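Local structure of beta-N-acetylhexosaminidase (Akkermansia muciniphila, 6JEB) at residues A[347-352]-A[372-377]; A[353-358]-A[366-371]; A[359-364]-A[410-415]. The protein hydrolyses terminal non-reducing N-acetylglucosamine and N-acetylgalactosamine residues from N-acetyl-beta-D-hexosaminides, including N-glycans and chitobiose, by substrate-assisted catalysis. All blocks are in the same frame, centred on the assembly; numbering follows the deposited sequence.

Contact 1: A[347-352]-A[372-377]; sequences SSEYCY and LQKCYD. With ACM (acetamide), chain C.
In the loop that follows strand 342-345 of the glycoside hydrolase family 20 (beta/alpha)8 barrel, Glu349 and Tyr350 meet Lys374 and Cys375 of the short helix 372-376. Tyr350 gives the largest single share of the buried surface. Its ring receives the lysine on one face: Lys374 CE stands 4.0 Å from the ring centroid, a CH-pi contact. A bend at the second torsion of Lys374 (chi2 63°) brings its chain across the ring at about a right angle and carries NZ on to the carboxylate of Glu349. There Lys374 NZ donates to the anti lone pair of Glu349 OE2 at 2.7 Å, closing a salt bridge. One water accepts from Lys374 NZ at 2.9 Å, and a second lies 2.7 Å from Tyr350 OH; both donate to Asp377 OD2, giving the contact a hydrated polar end. Glu349 and Asp377 are each modelled in two conformers, so the salt bridge and water links, true of the conformers described, may be partial. The C-terminal end of segment 347-352, at Tyr352, reaches the active site, where Tyr352 OH donates to the acetamide oxygen at 2.7 Å, as expected for a tyrosine that holds the substrate acetamido group during catalysis. Behind the contact, Cys375 packs on Ala420 and Ile421 of helix 417-426 and Leu372 on helix 434-452, so that helix 372-376 packs between the loop 347-352 and helices 417-426 and 434-452.

Contact 2: A[353-358]-A[366-371]; sequences LDFPQI and WMKTTT
Phe355 and Pro356 pack against Met367, Lys368 and Thr370 where the long loop after the seventh strand of the (beta/alpha)8 barrel doubles back on itself. The two irregular runs cross with their directions 63° apart and are joined by one backbone hydrogen bond, Thr370 N to Pro356 O at 2.9 Å. Next to it, the CA of Thr369 lends a C-H to the same oxygen, and the Gln357 CA and Thr371 CA make similar contacts with the carbonyls of Thr370 and Gln357.

The tight part lies around Phe355 and the extended chain of Met367. Met367 CB rests 3.7 Å from Pro356 CD, and its CG 3.9 Å from Phe355 CD1; the sulfur approaches the phenyl ring obliquely, a Met-aromatic contact. The methionine is extended through its last torsion as well (chi3 172°), which carries its methyl onward to Asp354, a substrate-binding residue, with Met367 CE 3.6 Å from Asp354 OD2. Thr370 OG1 comes to the edge of the Phe355 ring and also accepts from Lys368 NZ.

Toward solvent the contact thins out. Exposed Trp366 reaches Phe355 through the far corner of its six-membered ring, with the two ring planes nearly perpendicular. Thr369, partly exposed, touches the backbone of Gln357 and Ile358 through its CG2. Back in the packed interior, by contrast, the buried Lys368 O has no polar partner in the model, and its close neighbours are carbons: Phe355 CB at 3.3 Å and Pro356 CD at 3.4 Å.

Contact 3: A[359-364]-A[410-415]; sequences QGQRNW and LLYRAY
Arg413 of helix 407-414, which follows the eighth strand of the barrel, grips the backbone carbonyl of Arg362 end-on with both terminal nitrogens. NH2 of Arg413 makes the shorter bond, 2.8 Å to Arg362 O, and lies in the carbonyl plane on a lone pair. The second bond, from Arg413 NH1 to the same Arg362 O, is 3.2 Å long and approaches nearly in line with the carbonyl. Because Arg362 O lies only 1° out of the guanidinium plane, a single oxygen serves a fork of two donors at the edge of the group.

The residues next in sequence, Gln361 and Tyr412, make a separate hydrogen bond. They extend toward each other from opposite directions, and Gln361 NE2 donates to Tyr412 OH at 2.9 Å. The phenol oxygen is close to the amide plane, although the amide and the ring are turned 56° apart. With its CG anti to the backbone N (chi1 -173°), Tyr412 projects from the helix toward the glutamine.

Further out, Gln361 OE1 accepts from Ile358 N and its NE2 also reaches Gln460 O, so both ends of the amide are tied. Tyr412 OH is also hydrogen-bonded to Asn462 OD1. Glu463 forms a salt bridge with Arg413 NE, and Arg413 NH1 also donates to Asp354 O. Within segment 359-364, Trp364 CH2 lies over the centre of the Arg362 guanidinium, 3.7 Å above its plane, while Arg362 NH2 is bonded to Trp468 O.

The buried Arg413 guanidinium therefore has an acceptor at each nitrogen: Glu463 at NE, Arg362 O and Asp354 O at NH1, and Arg362 O at NH2, which fixes its rotation; the carboxylate of Glu463 probably balances the buried charge.

How the contacts relate
All three contacts fold the loop between strand 342-345 and helix 372-376. Contact 2 is nested within the loop closed by contact 1, their centres about 9 Å apart, and Lys368 NZ bridges them through a probable hydrogen bond to Glu349 O (2.9 Å). Contact 3 crosses contact 2 along the chain, centres about 6 Å apart; Arg413 and a probable hydrogen bond between Gln359 OE1 and Thr369 OG1 (2.8 Å) join the two. Contacts 1 and 3 do not touch; their nearest atoms are about 7 Å apart. Contact 1 supplies Tyr352 to the substrate site and contact 2 Leu353 and Asp354; the Trp364 side chain of contact 3 lies about 14 Å from the acetamide.

Contact 1: A[347-352]-A[372-377]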
loop_
_atom_site.group_PDB
_atom_site.type_symbol
_atom_site.label_atom_id
_atom_site.label_comp_id
_atom_site.label_asym_id
_atom_site.label_seq_id
_atom_site.Cartn_x
_atom_site.Cartn_y
_atom_site.Cartn_z
ATOM N N SER A 347 -0.211 8.280 -7.129
ATOM C CA SER A 347 -1.139 9.135 -7.858
ATOM C C SER A 347 -2.455 8.424 -8.133
ATOM O O SER A 347 -2.479 7.337 -8.720
ATOM C CB SER A 347 -0.526 9.546 -9.189
ATOM O OG SER A 347 -1.552 10.035 -10.040
ATOM N N SER A 348 -3.556 9.063 -7.731
ATOM C CA SER A 348 -4.868 8.452 -7.890
ATOM C C SER A 348 -5.263 8.289 -9.351
ATOM O O SER A 348 -6.197 7.540 -9.645
ATOM C CB SER A 348 -5.920 9.257 -7.129
ATOM O OG SER A 348 -6.052 10.561 -7.664
ATOM N N GLU A 349 -4.572 8.965 -10.271
ATOM C CA GLU A 349 -4.823 8.788 -11.698
ATOM C C GLU A 349 -4.402 7.406 -12.186
ATOM O O GLU A 349 -4.910 6.941 -13.214
ATOM C CB GLU A 349 -4.089 9.880 -12.490
ATOM C CG GLU A 349 -4.349 9.903 -13.997
ATOM C CD GLU A 349 -3.781 11.143 -14.682
ATOM O OE1 GLU A 349 -3.703 12.198 -14.019
ATOM O OE2 GLU A 349 -3.418 11.070 -15.880
ATOM N N TYR A 350 -3.490 6.742 -11.470
ATOM C CA TYR A 350 -2.912 5.477 -11.908
ATOM C C TYR A 350 -2.993 4.383 -10.853
ATOM O O TYR A 350 -2.989 3.191 -11.192
ATOM C CB TYR A 350 -1.423 5.660 -12.227
ATOM C CG TYR A 350 -1.130 6.627 -13.341
ATOM C CD1 TYR A 350 -0.936 7.977 -13.079
ATOM C CD2 TYR A 350 -1.037 6.191 -14.657
ATOM C CE1 TYR A 350 -0.666 8.869 -14.094
ATOM C CE2 TYR A 350 -0.760 7.079 -15.686
ATOM C CZ TYR A 350 -0.576 8.416 -15.396
ATOM O OH TYR A 350 -0.308 9.307 -16.408
ATOM N N CYS A 351 -3.028 4.768 -9.574
ATOM C CA CYS A 351 -2.707 3.851 -8.486
ATOM C C CYS A 351 -3.861 3.573 -7.548
ATOM O O CYS A 351 -3.715 2.724 -6.657
ATOM C CB CYS A 351 -1.553 4.405 -7.637
ATOM S SG CYS A 351 -0.041 4.712 -8.553
ATOM N N TYR A 352 -4.984 4.271 -7.697
ATOM C CA TYR A 352 -6.129 4.091 -6.809
ATOM C C TYR A 352 -6.956 2.938 -7.365
ATOM O O TYR A 352 -7.770 3.119 -8.275
ATOM C CB TYR A 352 -6.904 5.401 -6.667
ATOM C CG TYR A 352 -6.410 6.224 -5.496
ATOM C CD1 TYR A 352 -5.050 6.268 -5.177
ATOM C CD2 TYR A 352 -7.295 6.953 -4.702
ATOM C CE1 TYR A 352 -4.585 7.006 -4.097
ATOM C CE2 TYR A 352 -6.840 7.697 -3.621
ATOM C CZ TYR A 352 -5.484 7.711 -3.319
ATOM O OH TYR A 352 -5.034 8.424 -2.233
ATOM N N LEU A 372 -6.511 -1.041 -17.115
ATOM C CA LEU A 372 -5.202 -1.678 -17.022
ATOM C C LEU A 372 -4.179 -0.957 -17.891
ATOM O O LEU A 372 -3.035 -0.746 -17.472
ATOM C CB LEU A 372 -5.322 -3.143 -17.438
ATOM C CG LEU A 372 -4.023 -3.936 -17.426
ATOM C CD1 LEU A 372 -3.471 -4.015 -15.997
ATOM C CD2 LEU A 372 -4.283 -5.307 -18.007
ATOM N N GLN A 373 -4.580 -0.551 -19.099
ATOM C CA GLN A 373 -3.658 0.155 -19.985
ATOM C C GLN A 373 -3.250 1.505 -19.405
ATOM O O GLN A 373 -2.079 1.894 -19.492
ATOM C CB GLN A 373 -4.284 0.325 -21.369
ATOM C CG GLN A 373 -3.314 0.864 -22.398
ATOM C CD GLN A 373 -3.839 0.744 -23.818
ATOM O OE1 GLN A 373 -4.918 0.196 -24.053
ATOM N NE2 GLN A 373 -3.070 1.245 -24.773
ATOM N N LYS A 374 -4.199 2.233 -18.811
ATOM C CA LYS A 374 -3.870 3.502 -18.167
ATOM C C LYS A 374 -2.890 3.281 -17.026
ATOM O O LYS A 374 -1.890 3.998 -16.891
ATOM C CB LYS A 374 -5.151 4.155 -17.641
ATOM C CG LYS A 374 -4.907 5.359 -16.736
ATOM C CD LYS A 374 -4.221 6.481 -17.496
ATOM C CE LYS A 374 -4.148 7.739 -16.655
ATOM N NZ LYS A 374 -3.674 8.912 -17.445
ATOM N N CYS A 375 -3.177 2.285 -16.188
ATOM C CA CYS A 375 -2.290 1.956 -15.086
ATOM C C CYS A 375 -0.868 1.699 -15.582
ATOM O O CYS A 375 0.102 2.224 -15.017
ATOM C CB CYS A 375 -2.863 0.736 -14.372
ATOM S SG CYS A 375 -2.056 0.315 -12.863
ATOM N N TYR A 376 -0.728 0.889 -16.638
ATOM C CA TYR A 376 0.590 0.561 -17.167
ATOM C C TYR A 376 1.323 1.784 -17.714
ATOM O O TYR A 376 2.558 1.764 -17.817
ATOM C CB TYR A 376 0.506 -0.561 -18.221
ATOM C CG TYR A 376 1.884 -1.108 -18.483
ATOM C CD1 TYR A 376 2.439 -2.045 -17.623
ATOM C CD2 TYR A 376 2.666 -0.625 -19.527
ATOM C CE1 TYR A 376 3.723 -2.502 -17.797
ATOM C CE2 TYR A 376 3.953 -1.079 -19.715
ATOM C CZ TYR A 376 4.479 -2.022 -18.849
ATOM O OH TYR A 376 5.766 -2.472 -19.025
ATOM N N ASP A 377 0.601 2.855 -18.050
ATOM C CA ASP A 377 1.279 4.046 -18.537
ATOM C C ASP A 377 2.073 4.766 -17.450
ATOM O O ASP A 377 2.801 5.708 -17.771
ATOM C CB ASP A 377 0.274 4.993 -19.197
ATOM C CG ASP A 377 0.932 5.962 -20.159
ATOM O OD1 ASP A 377 1.701 5.510 -21.036
ATOM O OD2 ASP A 377 0.681 7.178 -20.041
HETATM C C1 ACM C . -6.694 9.571 0.461
HETATM O O ACM C . -7.026 9.232 -0.630
HETATM N N ACM C . -7.698 10.044 1.360
HETATM C C2 ACM C . -5.257 9.538 0.950
HETATM O O HOH W 1 -1.608 8.179 -19.301
HETATM O O HOH W 2 1.873 8.660 -17.886
#

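Contact 2: A[353-358]-A[366-371]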
loop_
_atom_site.group_PDB
_atom_site.type_symbol
_atom_site.label_atom_id
_atom_site.label_comp_id
_atom_site.label_asym_id
_atom_site.label_seq_id
_atom_site.Cartn_x
_atom_site.Cartn_y
_atom_site.Cartn_z
ATOM N N LEU A 353 -6.739 1.741 -6.819
ATOM C CA LEU A 353 -7.341 0.545 -7.391
ATOM C C LEU A 353 -8.764 0.309 -6.906
ATOM O O LEU A 353 -9.388 -0.679 -7.317
ATOM C CB LEU A 353 -6.446 -0.678 -7.163
ATOM C CG LEU A 353 -5.019 -0.484 -7.699
ATOM C CD1 LEU A 353 -4.205 -1.770 -7.592
ATOM C CD2 LEU A 353 -5.018 0.055 -9.149
ATOM N N ASP A 354 -9.297 1.191 -6.058
ATOM C CA ASP A 354 -10.728 1.161 -5.797
ATOM C C ASP A 354 -11.538 1.644 -6.997
ATOM O O ASP A 354 -12.727 1.324 -7.090
ATOM C CB ASP A 354 -11.070 1.960 -4.527
ATOM C CG ASP A 354 -10.533 3.392 -4.549
ATOM O OD1 ASP A 354 -9.404 3.619 -5.037
ATOM O OD2 ASP A 354 -11.241 4.298 -4.048
ATOM N N PHE A 355 -10.921 2.383 -7.921
ATOM C CA PHE A 355 -11.657 2.901 -9.069
ATOM C C PHE A 355 -11.973 1.751 -10.027
ATOM O O PHE A 355 -11.224 0.773 -10.098
ATOM C CB PHE A 355 -10.827 3.957 -9.810
ATOM C CG PHE A 355 -10.545 5.225 -9.012
ATOM C CD1 PHE A 355 -11.060 5.419 -7.735
ATOM C CD2 PHE A 355 -9.748 6.220 -9.560
ATOM C CE1 PHE A 355 -10.789 6.592 -7.018
ATOM C CE2 PHE A 355 -9.470 7.390 -8.855
ATOM C CZ PHE A 355 -9.994 7.576 -7.583
ATOM N N PRO A 356 -13.085 1.831 -10.766
ATOM C CA PRO A 356 -13.428 0.741 -11.691
ATOM C C PRO A 356 -12.388 0.611 -12.796
ATOM O O PRO A 356 -11.809 1.599 -13.252
ATOM C CB PRO A 356 -14.793 1.164 -12.252
ATOM C CG PRO A 356 -14.814 2.665 -12.105
ATOM C CD PRO A 356 -14.063 2.936 -10.819
ATOM N N GLN A 357 -12.151 -0.633 -13.229
ATOM C CA GLN A 357 -11.132 -0.887 -14.243
ATOM C C GLN A 357 -11.686 -0.989 -15.657
ATOM O O GLN A 357 -10.909 -0.914 -16.615
ATOM C CB GLN A 357 -10.317 -2.139 -13.912
ATOM C CG GLN A 357 -11.074 -3.459 -14.017
ATOM C CD GLN A 357 -10.456 -4.498 -13.108
ATOM O OE1 GLN A 357 -9.392 -5.035 -13.404
ATOM N NE2 GLN A 357 -11.098 -4.754 -11.970
ATOM N N ILE A 358 -12.997 -1.164 -15.812
ATOM C CA ILE A 358 -13.641 -1.177 -17.119
ATOM C C ILE A 358 -14.812 -0.211 -17.066
ATOM O O ILE A 358 -15.611 -0.252 -16.122
ATOM C CB ILE A 358 -14.105 -2.594 -17.514
ATOM C CG1 ILE A 358 -12.885 -3.492 -17.739
ATOM C CG2 ILE A 358 -14.991 -2.549 -18.760
ATOM C CD1 ILE A 358 -13.225 -4.952 -17.898
ATOM N N TRP A 366 -19.066 8.830 -8.836
ATOM C CA TRP A 366 -17.985 9.811 -8.871
ATOM C C TRP A 366 -16.658 9.289 -9.415
ATOM O O TRP A 366 -15.862 10.081 -9.927
ATOM C CB TRP A 366 -17.772 10.432 -7.487
ATOM C CG TRP A 366 -17.261 9.462 -6.469
ATOM C CD1 TRP A 366 -18.006 8.642 -5.671
ATOM C CD2 TRP A 366 -15.891 9.211 -6.135
ATOM N NE1 TRP A 366 -17.186 7.893 -4.863
ATOM C CE2 TRP A 366 -15.881 8.223 -5.128
ATOM C CE3 TRP A 366 -14.669 9.722 -6.591
ATOM C CZ2 TRP A 366 -14.701 7.739 -4.566
ATOM C CZ3 TRP A 366 -13.495 9.236 -6.034
ATOM C CH2 TRP A 366 -13.521 8.255 -5.032
ATOM N N MET A 367 -16.390 7.986 -9.308
ATOM C CA MET A 367 -15.057 7.486 -9.631
ATOM C C MET A 367 -14.821 7.479 -11.135
ATOM O O MET A 367 -15.670 7.023 -11.909
ATOM C CB MET A 367 -14.874 6.066 -9.107
ATOM C CG MET A 367 -14.902 5.920 -7.605
ATOM S SD MET A 367 -14.776 4.167 -7.237
ATOM C CE MET A 367 -14.587 4.193 -5.453
ATOM N N LYS A 368 -13.654 7.969 -11.546
ATOM C CA LYS A 368 -13.220 7.780 -12.920
ATOM C C LYS A 368 -12.785 6.332 -13.130
ATOM O O LYS A 368 -12.505 5.591 -12.185
ATOM C CB LYS A 368 -12.048 8.706 -13.253
ATOM C CG LYS A 368 -10.679 8.185 -12.822
ATOM C CD LYS A 368 -9.556 9.010 -13.444
ATOM C CE LYS A 368 -8.167 8.460 -13.110
ATOM N NZ LYS A 368 -7.690 7.369 -14.029
ATOM N N THR A 369 -12.738 5.927 -14.393
ATOM C CA THR A 369 -12.230 4.611 -14.748
ATOM C C THR A 369 -10.713 4.679 -14.877
ATOM O O THR A 369 -10.179 5.612 -15.485
ATOM C CB THR A 369 -12.861 4.149 -16.063
ATOM O OG1 THR A 369 -14.279 4.068 -15.895
ATOM C CG2 THR A 369 -12.325 2.777 -16.480
ATOM N N THR A 370 -10.021 3.707 -14.279
ATOM C CA THR A 370 -8.588 3.518 -14.488
ATOM C C THR A 370 -8.406 2.137 -15.104
ATOM O O THR A 370 -8.453 1.123 -14.399
ATOM C CB THR A 370 -7.808 3.644 -13.185
ATOM O OG1 THR A 370 -8.060 4.931 -12.597
ATOM C CG2 THR A 370 -6.304 3.478 -13.458
ATOM N N THR A 371 -8.215 2.092 -16.420
ATOM C CA THR A 371 -8.053 0.812 -17.087
ATOM C C THR A 371 -6.663 0.250 -16.811
ATOM O O THR A 371 -5.754 0.946 -16.339
ATOM C CB THR A 371 -8.219 0.964 -18.599
ATOM O OG1 THR A 371 -7.178 1.809 -19.106
ATOM C CG2 THR A 371 -9.592 1.545 -18.946
#

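Contact 3: A[359-364]-A[410-415]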
loop_
_atom_site.group_PDB
_atom_site.type_symbol
_atom_site.label_atom_id
_atom_site.label_comp_id
_atom_site.label_asym_id
_atom_site.label_seq_id
_atom_site.Cartn_x
_atom_site.Cartn_y
_atom_site.Cartn_z
ATOM N N GLN A 359 -14.900 0.667 -18.061
ATOM C CA GLN A 359 -15.965 1.661 -18.098
ATOM C C GLN A 359 -17.328 0.980 -18.027
ATOM O O GLN A 359 -17.596 0.010 -18.745
ATOM C CB GLN A 359 -15.852 2.488 -19.380
ATOM C CG GLN A 359 -16.862 3.626 -19.476
ATOM C CD GLN A 359 -16.634 4.701 -18.427
ATOM O OE1 GLN A 359 -15.502 5.126 -18.191
ATOM N NE2 GLN A 359 -17.712 5.141 -17.789
ATOM N N GLY A 360 -18.187 1.486 -17.148
ATOM C CA GLY A 360 -19.490 0.908 -16.914
ATOM C C GLY A 360 -19.579 0.089 -15.645
ATOM O O GLY A 360 -20.690 -0.205 -15.187
ATOM N N GLN A 361 -18.442 -0.289 -15.067
ATOM C CA GLN A 361 -18.462 -0.936 -13.768
ATOM C C GLN A 361 -18.732 0.104 -12.685
ATOM O O GLN A 361 -18.564 1.310 -12.896
ATOM C CB GLN A 361 -17.142 -1.672 -13.533
ATOM C CG GLN A 361 -16.930 -2.807 -14.535
ATOM C CD GLN A 361 -15.707 -3.643 -14.233
ATOM O OE1 GLN A 361 -14.665 -3.127 -13.810
ATOM N NE2 GLN A 361 -15.827 -4.946 -14.438
ATOM N N ARG A 362 -19.166 -0.370 -11.516
ATOM C CA ARG A 362 -19.677 0.535 -10.488
ATOM C C ARG A 362 -18.667 1.627 -10.152
ATOM O O ARG A 362 -17.510 1.346 -9.814
ATOM C CB ARG A 362 -20.070 -0.240 -9.227
ATOM C CG ARG A 362 -21.173 -1.281 -9.439
ATOM C CD ARG A 362 -22.479 -0.666 -9.923
ATOM N NE ARG A 362 -23.117 0.161 -8.904
ATOM C CZ ARG A 362 -23.950 -0.300 -7.973
ATOM N NH1 ARG A 362 -24.258 -1.592 -7.920
ATOM N NH2 ARG A 362 -24.485 0.536 -7.095
ATOM N N ASN A 363 -19.111 2.877 -10.264
ATOM C CA ASN A 363 -18.282 4.028 -9.936
ATOM C C ASN A 363 -18.857 4.845 -8.792
ATOM O O ASN A 363 -18.275 5.872 -8.425
ATOM C CB ASN A 363 -18.025 4.899 -11.178
ATOM C CG ASN A 363 -19.151 5.884 -11.467
ATOM O OD1 ASN A 363 -20.320 5.642 -11.158
ATOM N ND2 ASN A 363 -18.793 7.012 -12.068
ATOM N N TRP A 364 -19.983 4.418 -8.224
ATOM C CA TRP A 364 -20.572 5.028 -7.035
ATOM C C TRP A 364 -20.900 6.504 -7.238
ATOM O O TRP A 364 -21.026 7.262 -6.271
ATOM C CB TRP A 364 -19.717 4.749 -5.790
ATOM C CG TRP A 364 -19.338 3.296 -5.771
ATOM C CD1 TRP A 364 -18.110 2.754 -6.041
ATOM C CD2 TRP A 364 -20.225 2.189 -5.561
ATOM N NE1 TRP A 364 -18.176 1.380 -5.974
ATOM C CE2 TRP A 364 -19.462 1.011 -5.681
ATOM C CE3 TRP A 364 -21.588 2.083 -5.264
ATOM C CZ2 TRP A 364 -20.019 -0.258 -5.520
ATOM C CZ3 TRP A 364 -22.133 0.823 -5.093
ATOM C CH2 TRP A 364 -21.351 -0.329 -5.224
ATOM N N LEU A 410 -12.183 -7.427 -3.295
ATOM C CA LEU A 410 -10.885 -6.770 -3.197
ATOM C C LEU A 410 -9.950 -7.229 -4.313
ATOM O O LEU A 410 -9.325 -6.407 -4.995
ATOM C CB LEU A 410 -10.296 -7.083 -1.821
ATOM C CG LEU A 410 -9.023 -6.377 -1.388
ATOM C CD1 LEU A 410 -9.268 -4.890 -1.374
ATOM C CD2 LEU A 410 -8.603 -6.859 -0.009
ATOM N N LEU A 411 -9.826 -8.543 -4.495
ATOM C CA LEU A 411 -8.948 -9.057 -5.539
ATOM C C LEU A 411 -9.458 -8.686 -6.919
ATOM O O LEU A 411 -8.654 -8.479 -7.835
ATOM C CB LEU A 411 -8.802 -10.575 -5.423
ATOM C CG LEU A 411 -8.066 -11.084 -4.180
ATOM C CD1 LEU A 411 -8.079 -12.615 -4.164
ATOM C CD2 LEU A 411 -6.635 -10.541 -4.116
ATOM N N TYR A 412 -10.783 -8.606 -7.093
ATOM C CA TYR A 412 -11.313 -8.234 -8.397
ATOM C C TYR A 412 -10.807 -6.861 -8.822
ATOM O O TYR A 412 -10.433 -6.666 -9.984
ATOM C CB TYR A 412 -12.846 -8.266 -8.425
ATOM C CG TYR A 412 -13.315 -8.036 -9.835
ATOM C CD1 TYR A 412 -13.427 -9.096 -10.724
ATOM C CD2 TYR A 412 -13.583 -6.750 -10.295
ATOM C CE1 TYR A 412 -13.818 -8.890 -12.037
ATOM C CE2 TYR A 412 -13.960 -6.525 -11.601
ATOM C CZ TYR A 412 -14.082 -7.601 -12.466
ATOM O OH TYR A 412 -14.449 -7.382 -13.764
ATOM N N ARG A 413 -10.798 -5.892 -7.898
ATOM C CA ARG A 413 -10.306 -4.565 -8.260
ATOM C C ARG A 413 -8.790 -4.443 -8.154
ATOM O O ARG A 413 -8.190 -3.685 -8.920
ATOM C CB ARG A 413 -11.041 -3.463 -7.486
ATOM C CG ARG A 413 -12.498 -3.382 -7.911
ATOM C CD ARG A 413 -13.101 -1.977 -7.955
ATOM N NE ARG A 413 -14.410 -2.048 -8.603
ATOM C CZ ARG A 413 -15.204 -1.008 -8.875
ATOM N NH1 ARG A 413 -14.846 0.228 -8.548
ATOM N NH2 ARG A 413 -16.371 -1.217 -9.483
ATOM N N ALA A 414 -8.150 -5.194 -7.258
ATOM C CA ALA A 414 -6.701 -5.075 -7.124
ATOM C C ALA A 414 -5.969 -5.630 -8.341
ATOM O O ALA A 414 -4.978 -5.042 -8.787
ATOM C CB ALA A 414 -6.217 -5.759 -5.845
ATOM N N TYR A 415 -6.437 -6.772 -8.889
ATOM C CA TYR A 415 -5.795 -7.462 -10.002
ATOM C C TYR A 415 -6.662 -7.388 -11.252
ATOM O O TYR A 415 -7.894 -7.414 -11.159
ATOM C CB TYR A 415 -5.519 -8.936 -9.653
ATOM C CG TYR A 415 -4.413 -9.044 -8.631
ATOM C CD1 TYR A 415 -3.081 -9.099 -9.030
ATOM C CD2 TYR A 415 -4.693 -9.004 -7.268
ATOM C CE1 TYR A 415 -2.062 -9.138 -8.107
ATOM C CE2 TYR A 415 -3.677 -9.051 -6.326
ATOM C CZ TYR A 415 -2.363 -9.108 -6.755
ATOM O OH TYR A 415 -1.342 -9.145 -5.844
#